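Local structure of L-ribulose 3-epimerase (Methylomonas sp. DH-1, 7CJ7) at residues G18-S21 with K27-A30; T76-T81 with A133-L138; E126-S131 with G168-D173. The protein catalyses the manganese-dependent epimerization of ketoses at C3, working fastest on L-ribulose and also converting D-ribulose, D-allulose and D-fructose. All blocks are in the same frame, centred on the assembly; numbering follows the deposited sequence.

How the contacts relate
All three contacts involve the helices around an eight-stranded parallel TIM barrel, contacts 1 and 2 pairing a helix with a loop that follows a strand; their centres lie 17 to 18 Å from that of the chain. Contact 1 closes before the others open and ties the loop after strand 8-12 to helix 22-35. Contacts 2 and 3 alternate along the chain and share helix 125-143, their centres about 10 Å apart. They also touch, T79 O accepting a hydrogen bond from N127 ND2 at 2.8 Å. Contacts 1 and 3 sit on opposite sides of the chain's centre, about 34 Å between centres, so contact 1 belongs to one flank of the barrel and contacts 2 and 3 to another.

Contact 1: G18-S21 with K27-A30; sequences GDWS and KAIA
The six-membered half of the W20 indole meets two consecutive residues of helix 22-35. Its CZ3 atom lies 3.8 Å from A28 CB, and CZ2 lies 3.9 Å from I29 CD1. CH2, the ring carbon between CZ2 and CZ3, comes within 4.1 Å of I29 CG1, so the far rim of the benzene ring bridges the two helical side chains. Both approach the ring obliquely, and the W20 and I29 side chains cross at about a right angle. The contact is apolar throughout and small, burying 106 Å² over both segments.

W20 CG stands anti to the backbone N (chi1 -157°), which carries the indole to the helix although the CA atoms of W20 and A28 remain 8.6 Å apart. A28 CB already points at the loop, whereas I29 gets there through its longer branch: CG1 lies anti to the carbonyl carbon (chi1 -73°), and CD1 at its end meets the indole. On the five-membered ring, NE1 is hydrogen-bonded to T55 OG1, which ties the pyrrole side to helix 52-61 and should limit rotation of the indole. I40 and I42 of strand 39-43 also touch W20, while L58 and L59 touch I29.

Next to the tryptophan, S21 occupies the N-cap position, its OG bonded to the backbone N of G24. The same OG donates to D19 OD1 at 3.2 Å, meeting it from above the carboxylate plane; a weak, longer bond from S21 N reaches that oxygen too. D19 thus probably helps to orient the capping serine. The indole lies against helix 22-35 and strand 39-43 and is bonded to helix 52-61: a loop tryptophan just ahead of a serine N-cap, packed back on the helix that the serine opens, in the first beta-alpha unit of a TIM barrel.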
loop_
_atom_site.group_PDB
_atom_site.type_symbol
_atom_site.label_atom_id
_atom_site.label_comp_id
_atom_site.label_asym_id
_atom_site.label_seq_id
_atom_site.Cartn_x
_atom_site.Cartn_y
_atom_site.Cartn_z
ATOM N N GLY A 18 8.207 -2.041 21.146
ATOM C CA GLY A 18 7.233 -2.941 20.498
ATOM C C GLY A 18 6.166 -3.433 21.462
ATOM O O GLY A 18 5.162 -3.994 20.995
ATOM N N ASP A 19 6.371 -3.244 22.763
ATOM C CA ASP A 19 5.418 -3.662 23.820
ATOM C C ASP A 19 5.263 -2.496 24.792
ATOM O O ASP A 19 6.143 -1.612 24.814
ATOM C CB ASP A 19 5.894 -4.919 24.549
ATOM C CG ASP A 19 7.121 -4.687 25.413
ATOM O OD1 ASP A 19 7.381 -3.515 25.766
ATOM O OD2 ASP A 19 7.809 -5.679 25.724
ATOM N N TRP A 20 4.180 -2.490 25.557
ATOM C CA TRP A 20 3.960 -1.471 26.612
ATOM C C TRP A 20 4.090 -2.130 27.988
ATOM O O TRP A 20 3.201 -1.935 28.825
ATOM C CB TRP A 20 2.616 -0.764 26.422
ATOM C CG TRP A 20 2.599 0.576 27.085
ATOM C CD1 TRP A 20 2.040 0.893 28.285
ATOM C CD2 TRP A 20 3.267 1.767 26.630
ATOM N NE1 TRP A 20 2.290 2.200 28.597
ATOM C CE2 TRP A 20 3.034 2.765 27.598
ATOM C CE3 TRP A 20 4.042 2.083 25.510
ATOM C CZ2 TRP A 20 3.526 4.062 27.462
ATOM C CZ3 TRP A 20 4.532 3.364 25.378
ATOM C CH2 TRP A 20 4.281 4.339 26.344
ATOM N N SER A 21 5.174 -2.876 28.210
ATOM C CA SER A 21 5.590 -3.379 29.545
ATOM C C SER A 21 6.049 -2.193 30.398
ATOM O O SER A 21 6.217 -1.099 29.841
ATOM C CB SER A 21 6.679 -4.404 29.414
ATOM O OG SER A 21 7.867 -3.800 28.929
ATOM N N LYS A 27 11.135 3.259 28.501
ATOM C CA LYS A 27 12.053 3.437 27.352
ATOM C C LYS A 27 11.416 4.427 26.377
ATOM O O LYS A 27 12.104 5.386 25.962
ATOM C CB LYS A 27 12.320 2.079 26.700
ATOM C CG LYS A 27 13.369 2.056 25.606
ATOM C CD LYS A 27 13.774 0.630 25.317
ATOM C CE LYS A 27 14.872 0.486 24.292
ATOM N NZ LYS A 27 14.350 0.680 22.917
ATOM N N ALA A 28 10.136 4.223 26.057
ATOM C CA ALA A 28 9.402 5.030 25.058
ATOM C C ALA A 28 9.190 6.451 25.595
ATOM O O ALA A 28 9.406 7.413 24.845
ATOM C CB ALA A 28 8.101 4.357 24.703
ATOM N N ILE A 29 8.777 6.580 26.852
ATOM C CA ILE A 29 8.449 7.904 27.453
ATOM C C ILE A 29 9.748 8.697 27.620
ATOM O O ILE A 29 9.783 9.867 27.202
ATOM C CB ILE A 29 7.629 7.733 28.744
ATOM C CG1 ILE A 29 6.203 7.295 28.396
ATOM C CG2 ILE A 29 7.648 9.004 29.582
ATOM C CD1 ILE A 29 5.368 6.838 29.570
ATOM N N ALA A 30 10.806 8.068 28.123
ATOM C CA ALA A 30 12.133 8.709 28.267
ATOM C C ALA A 30 12.642 9.125 26.880
ATOM O O ALA A 30 13.169 10.244 26.746
ATOM C CB ALA A 30 13.088 7.783 28.983
#

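Contact 2: T76-T81 with A133-L138; sequences TDVTST and AAMQRL
V78 and A134 bring the two backbones to a CA-CA separation of 6.2 Å, close enough for direct contact of their CB atoms. V78 sits inside a type I beta turn running from D77 to S80, closed by a bond from S80 N to D77 O of 3.0 Å. The facing segment is helix, with R137 N bonded to A133 O and L138 N to A134 O.

Both CA-CB bonds point into the interface, and V78 CB lies 3.5 Å from A134 CB. The valine straddles that methyl: CG1 and CG2 both reach it, at 4.0 and 3.8 Å. With CG1 anti to the carbonyl carbon (chi1 -69°), the two methyls splay to the flanks of the A134 methyl and the CB itself faces it. M135 adds a looser touch, M135 CE to V78 CG2 at 4.4 Å.

The turn that presents V78 is stiffened from behind. D77 OD1 accepts from T79 N at 3.0 Å and from T79 OG1, both on the same face of its carboxylate and well out of its plane, while OD2 is bonded to Y119 OH. The N-H bond defines an Asx turn overlapping the beta turn. The Asx turn and beta turn together present V78 to helix 125-143, joining the loop after the third strand of the TIM barrel to that helix.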
loop_
_atom_site.group_PDB
_atom_site.type_symbol
_atom_site.label_atom_id
_atom_site.label_comp_id
_atom_site.label_asym_id
_atom_site.label_seq_id
_atom_site.Cartn_x
_atom_site.Cartn_y
_atom_site.Cartn_z
ATOM N N THR A 76 -13.123 -7.798 16.826
ATOM C CA THR A 76 -13.669 -6.540 17.399
ATOM C C THR A 76 -14.106 -5.564 16.294
ATOM O O THR A 76 -14.268 -4.373 16.594
ATOM C CB THR A 76 -12.641 -5.881 18.325
ATOM O OG1 THR A 76 -11.404 -5.745 17.629
ATOM C CG2 THR A 76 -12.405 -6.660 19.598
ATOM N N ASP A 77 -14.329 -6.053 15.075
ATOM C CA ASP A 77 -14.625 -5.214 13.885
ATOM C C ASP A 77 -16.046 -4.644 13.965
ATOM O O ASP A 77 -16.990 -5.407 13.735
ATOM C CB ASP A 77 -14.449 -6.039 12.614
ATOM C CG ASP A 77 -14.566 -5.237 11.330
ATOM O OD1 ASP A 77 -14.972 -4.054 11.405
ATOM O OD2 ASP A 77 -14.242 -5.808 10.256
ATOM N N VAL A 78 -16.191 -3.346 14.227
ATOM C CA VAL A 78 -17.514 -2.679 14.424
ATOM C C VAL A 78 -18.273 -2.527 13.099
ATOM O O VAL A 78 -19.441 -2.096 13.173
ATOM C CB VAL A 78 -17.379 -1.322 15.133
ATOM C CG1 VAL A 78 -16.964 -1.508 16.584
ATOM C CG2 VAL A 78 -16.452 -0.360 14.391
ATOM N N THR A 79 -17.676 -2.889 11.956
ATOM C CA THR A 79 -18.367 -2.939 10.635
ATOM C C THR A 79 -19.088 -4.282 10.459
ATOM O O THR A 79 -19.939 -4.389 9.552
ATOM C CB THR A 79 -17.412 -2.742 9.450
ATOM O OG1 THR A 79 -16.557 -3.883 9.336
ATOM C CG2 THR A 79 -16.591 -1.478 9.575
ATOM N N SER A 80 -18.764 -5.278 11.280
ATOM C CA SER A 80 -19.286 -6.662 11.141
ATOM C C SER A 80 -20.822 -6.694 11.149
ATOM O O SER A 80 -21.441 -5.956 11.940
ATOM C CB SER A 80 -18.749 -7.547 12.221
ATOM O OG SER A 80 -19.156 -8.885 11.997
ATOM N N THR A 81 -21.411 -7.586 10.345
ATOM C CA THR A 81 -22.869 -7.883 10.365
ATOM C C THR A 81 -23.152 -8.927 11.454
ATOM O O THR A 81 -24.305 -9.340 11.579
ATOM C CB THR A 81 -23.378 -8.279 8.974
ATOM O OG1 THR A 81 -22.663 -9.431 8.525
ATOM C CG2 THR A 81 -23.225 -7.160 7.965
ATOM N N ALA A 133 -22.699 3.975 12.899
ATOM C CA ALA A 133 -23.463 3.848 14.158
ATOM C C ALA A 133 -22.478 3.659 15.316
ATOM O O ALA A 133 -22.665 4.293 16.370
ATOM C CB ALA A 133 -24.445 2.707 14.067
ATOM N N ALA A 134 -21.468 2.808 15.124
ATOM C CA ALA A 134 -20.444 2.521 16.155
ATOM C C ALA A 134 -19.721 3.817 16.513
ATOM O O ALA A 134 -19.411 4.027 17.703
ATOM C CB ALA A 134 -19.475 1.472 15.673
ATOM N N MET A 135 -19.432 4.665 15.521
ATOM C CA MET A 135 -18.658 5.900 15.791
ATOM C C MET A 135 -19.563 6.923 16.487
ATOM O O MET A 135 -19.044 7.727 17.287
ATOM C CB MET A 135 -18.034 6.472 14.519
ATOM C CG MET A 135 -16.935 5.580 13.954
ATOM S SD MET A 135 -15.584 5.217 15.116
ATOM C CE MET A 135 -16.203 3.747 15.937
ATOM N N GLN A 136 -20.872 6.884 16.239
ATOM C CA GLN A 136 -21.822 7.711 17.014
ATOM C C GLN A 136 -21.798 7.277 18.478
ATOM O O GLN A 136 -21.725 8.161 19.344
ATOM C CB GLN A 136 -23.223 7.627 16.427
ATOM C CG GLN A 136 -23.305 8.268 15.055
ATOM C CD GLN A 136 -24.640 8.040 14.399
ATOM O OE1 GLN A 136 -25.302 7.033 14.636
ATOM N NE2 GLN A 136 -25.036 8.977 13.555
ATOM N N ARG A 137 -21.897 5.978 18.749
ATOM C CA ARG A 137 -21.937 5.471 20.146
ATOM C C ARG A 137 -20.613 5.827 20.843
ATOM O O ARG A 137 -20.649 6.274 22.010
ATOM C CB ARG A 137 -22.231 3.967 20.173
ATOM C CG ARG A 137 -23.593 3.589 19.609
ATOM C CD ARG A 137 -23.964 2.151 19.927
ATOM N NE ARG A 137 -23.047 1.181 19.340
ATOM C CZ ARG A 137 -23.134 0.710 18.102
ATOM N NH1 ARG A 137 -24.084 1.133 17.294
ATOM N NH2 ARG A 137 -22.258 -0.175 17.661
ATOM N N LEU A 138 -19.481 5.646 20.158
ATOM C CA LEU A 138 -18.148 5.937 20.739
ATOM C C LEU A 138 -18.025 7.445 20.982
ATOM O O LEU A 138 -17.592 7.827 22.063
ATOM C CB LEU A 138 -17.045 5.456 19.804
ATOM C CG LEU A 138 -15.635 5.867 20.228
ATOM C CD1 LEU A 138 -15.314 5.350 21.623
ATOM C CD2 LEU A 138 -14.609 5.383 19.221
#

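Contact 3: E126-S131 with G168-D173; sequences ENRANS and GLAFLD
F171 and R128 both start with CG anti to the backbone N, chi1 -176° and -174°, and from these torsions the ring and the extended arginine chain reach across and slide past each other in opposite directions. They link two successive outer helices of the TIM barrel, 125-143 and 165-175, whose short segments run 63° apart with axes 11.3 Å apart at closest approach.

F171 CD2 lies over the centre of one guanidinium face, 4.1 Å from R128 CZ, but the two planes are 71° apart, so this is not a parallel stack. R128 NH1 reaches the backbone beyond the ring, 3.4 Å from F171 CA. Its NE has a long, weak ion pair with E174 OE2, consistent with charge compensation at the partly exposed side of the contact. The F171 side chain also touches L151 of strand 148-152. Cut back to an alanine, F171 would be likely to leave a gap beside S131 and L151 and remove the carbon lying over the guanidinium face. S131 OG, bonded to Y113 O, meets the ring at its edge, 3.2 Å from F171 CZ.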
loop_
_atom_site.group_PDB
_atom_site.type_symbol
_atom_site.label_atom_id
_atom_site.label_comp_id
_atom_site.label_asym_id
_atom_site.label_seq_id
_atom_site.Cartn_x
_atom_site.Cartn_y
_atom_site.Cartn_z
ATOM N N GLU A 126 -24.171 -2.260 4.601
ATOM C CA GLU A 126 -24.407 -2.616 6.025
ATOM C C GLU A 126 -23.112 -2.419 6.819
ATOM O O GLU A 126 -23.194 -1.888 7.953
ATOM C CB GLU A 126 -24.909 -4.047 6.190
ATOM C CG GLU A 126 -26.332 -4.239 5.743
ATOM C CD GLU A 126 -26.487 -4.797 4.341
ATOM O OE1 GLU A 126 -25.472 -4.890 3.597
ATOM O OE2 GLU A 126 -27.631 -5.141 3.993
ATOM N N ASN A 127 -21.972 -2.815 6.250
ATOM C CA ASN A 127 -20.638 -2.619 6.879
ATOM C C ASN A 127 -20.477 -1.127 7.177
ATOM O O ASN A 127 -20.130 -0.779 8.322
ATOM C CB ASN A 127 -19.486 -3.119 6.005
ATOM C CG ASN A 127 -19.420 -4.624 5.844
ATOM O OD1 ASN A 127 -19.138 -5.106 4.753
ATOM N ND2 ASN A 127 -19.670 -5.376 6.904
ATOM N N ARG A 128 -20.735 -0.266 6.190
ATOM C CA ARG A 128 -20.536 1.198 6.348
ATOM C C ARG A 128 -21.524 1.741 7.387
ATOM O O ARG A 128 -21.099 2.513 8.258
ATOM C CB ARG A 128 -20.657 1.927 5.008
ATOM C CG ARG A 128 -20.306 3.407 5.106
ATOM C CD ARG A 128 -20.936 4.200 3.983
ATOM N NE ARG A 128 -20.764 5.635 4.106
ATOM C CZ ARG A 128 -19.680 6.282 3.711
ATOM N NH1 ARG A 128 -19.616 7.592 3.830
ATOM N NH2 ARG A 128 -18.659 5.615 3.201
ATOM N N ALA A 129 -22.799 1.357 7.308
ATOM C CA ALA A 129 -23.851 1.778 8.268
ATOM C C ALA A 129 -23.454 1.381 9.701
ATOM O O ALA A 129 -23.604 2.201 10.621
ATOM C CB ALA A 129 -25.159 1.144 7.879
ATOM N N ASN A 130 -22.986 0.151 9.894
ATOM C CA ASN A 130 -22.568 -0.357 11.229
ATOM C C ASN A 130 -21.406 0.495 11.760
ATOM O O ASN A 130 -21.415 0.851 12.946
ATOM C CB ASN A 130 -22.238 -1.852 11.163
ATOM C CG ASN A 130 -23.470 -2.697 10.925
ATOM O OD1 ASN A 130 -24.589 -2.197 11.015
ATOM N ND2 ASN A 130 -23.276 -3.969 10.606
ATOM N N SER A 131 -20.444 0.839 10.910
ATOM C CA SER A 131 -19.275 1.679 11.283
ATOM C C SER A 131 -19.751 3.065 11.739
ATOM O O SER A 131 -19.355 3.531 12.814
ATOM C CB SER A 131 -18.336 1.793 10.128
ATOM O OG SER A 131 -17.120 2.376 10.554
ATOM N N GLY A 168 -13.642 10.199 3.981
ATOM C CA GLY A 168 -13.744 10.327 5.445
ATOM C C GLY A 168 -14.701 11.448 5.830
ATOM O O GLY A 168 -15.439 11.301 6.824
ATOM N N LEU A 169 -14.694 12.552 5.091
ATOM C CA LEU A 169 -15.551 13.724 5.416
ATOM C C LEU A 169 -17.032 13.386 5.154
ATOM O O LEU A 169 -17.869 13.787 5.964
ATOM C CB LEU A 169 -15.076 14.945 4.625
ATOM C CG LEU A 169 -13.733 15.521 5.068
ATOM C CD1 LEU A 169 -13.269 16.594 4.100
ATOM C CD2 LEU A 169 -13.808 16.072 6.485
ATOM N N ALA A 170 -17.354 12.632 4.098
ATOM C CA ALA A 170 -18.733 12.169 3.826
ATOM C C ALA A 170 -19.179 11.230 4.952
ATOM O O ALA A 170 -20.319 11.362 5.414
ATOM C CB ALA A 170 -18.810 11.494 2.488
ATOM N N PHE A 171 -18.298 10.339 5.403
ATOM C CA PHE A 171 -18.558 9.405 6.530
ATOM C C PHE A 171 -18.860 10.223 7.793
ATOM O O PHE A 171 -19.853 9.957 8.482
ATOM C CB PHE A 171 -17.368 8.453 6.685
ATOM C CG PHE A 171 -17.510 7.383 7.736
ATOM C CD1 PHE A 171 -17.326 7.676 9.074
ATOM C CD2 PHE A 171 -17.769 6.073 7.376
ATOM C CE1 PHE A 171 -17.432 6.689 10.037
ATOM C CE2 PHE A 171 -17.845 5.077 8.339
ATOM C CZ PHE A 171 -17.664 5.385 9.665
ATOM N N LEU A 172 -18.038 11.229 8.081
ATOM C CA LEU A 172 -18.201 12.063 9.297
ATOM C C LEU A 172 -19.516 12.847 9.218
ATOM O O LEU A 172 -20.086 13.138 10.271
ATOM C CB LEU A 172 -16.994 12.982 9.431
ATOM C CG LEU A 172 -15.750 12.306 9.994
ATOM C CD1 LEU A 172 -14.547 13.215 9.873
ATOM C CD2 LEU A 172 -15.968 11.920 11.435
ATOM N N ASP A 173 -19.988 13.167 8.014
ATOM C CA ASP A 173 -21.279 13.885 7.845
ATOM C C ASP A 173 -22.416 12.985 8.334
ATOM O O ASP A 173 -23.372 13.508 8.916
ATOM C CB ASP A 173 -21.537 14.284 6.395
ATOM C CG ASP A 173 -20.676 15.426 5.901
ATOM O OD1 ASP A 173 -20.190 16.200 6.747
ATOM O OD2 ASP A 173 -20.510 15.538 4.658
#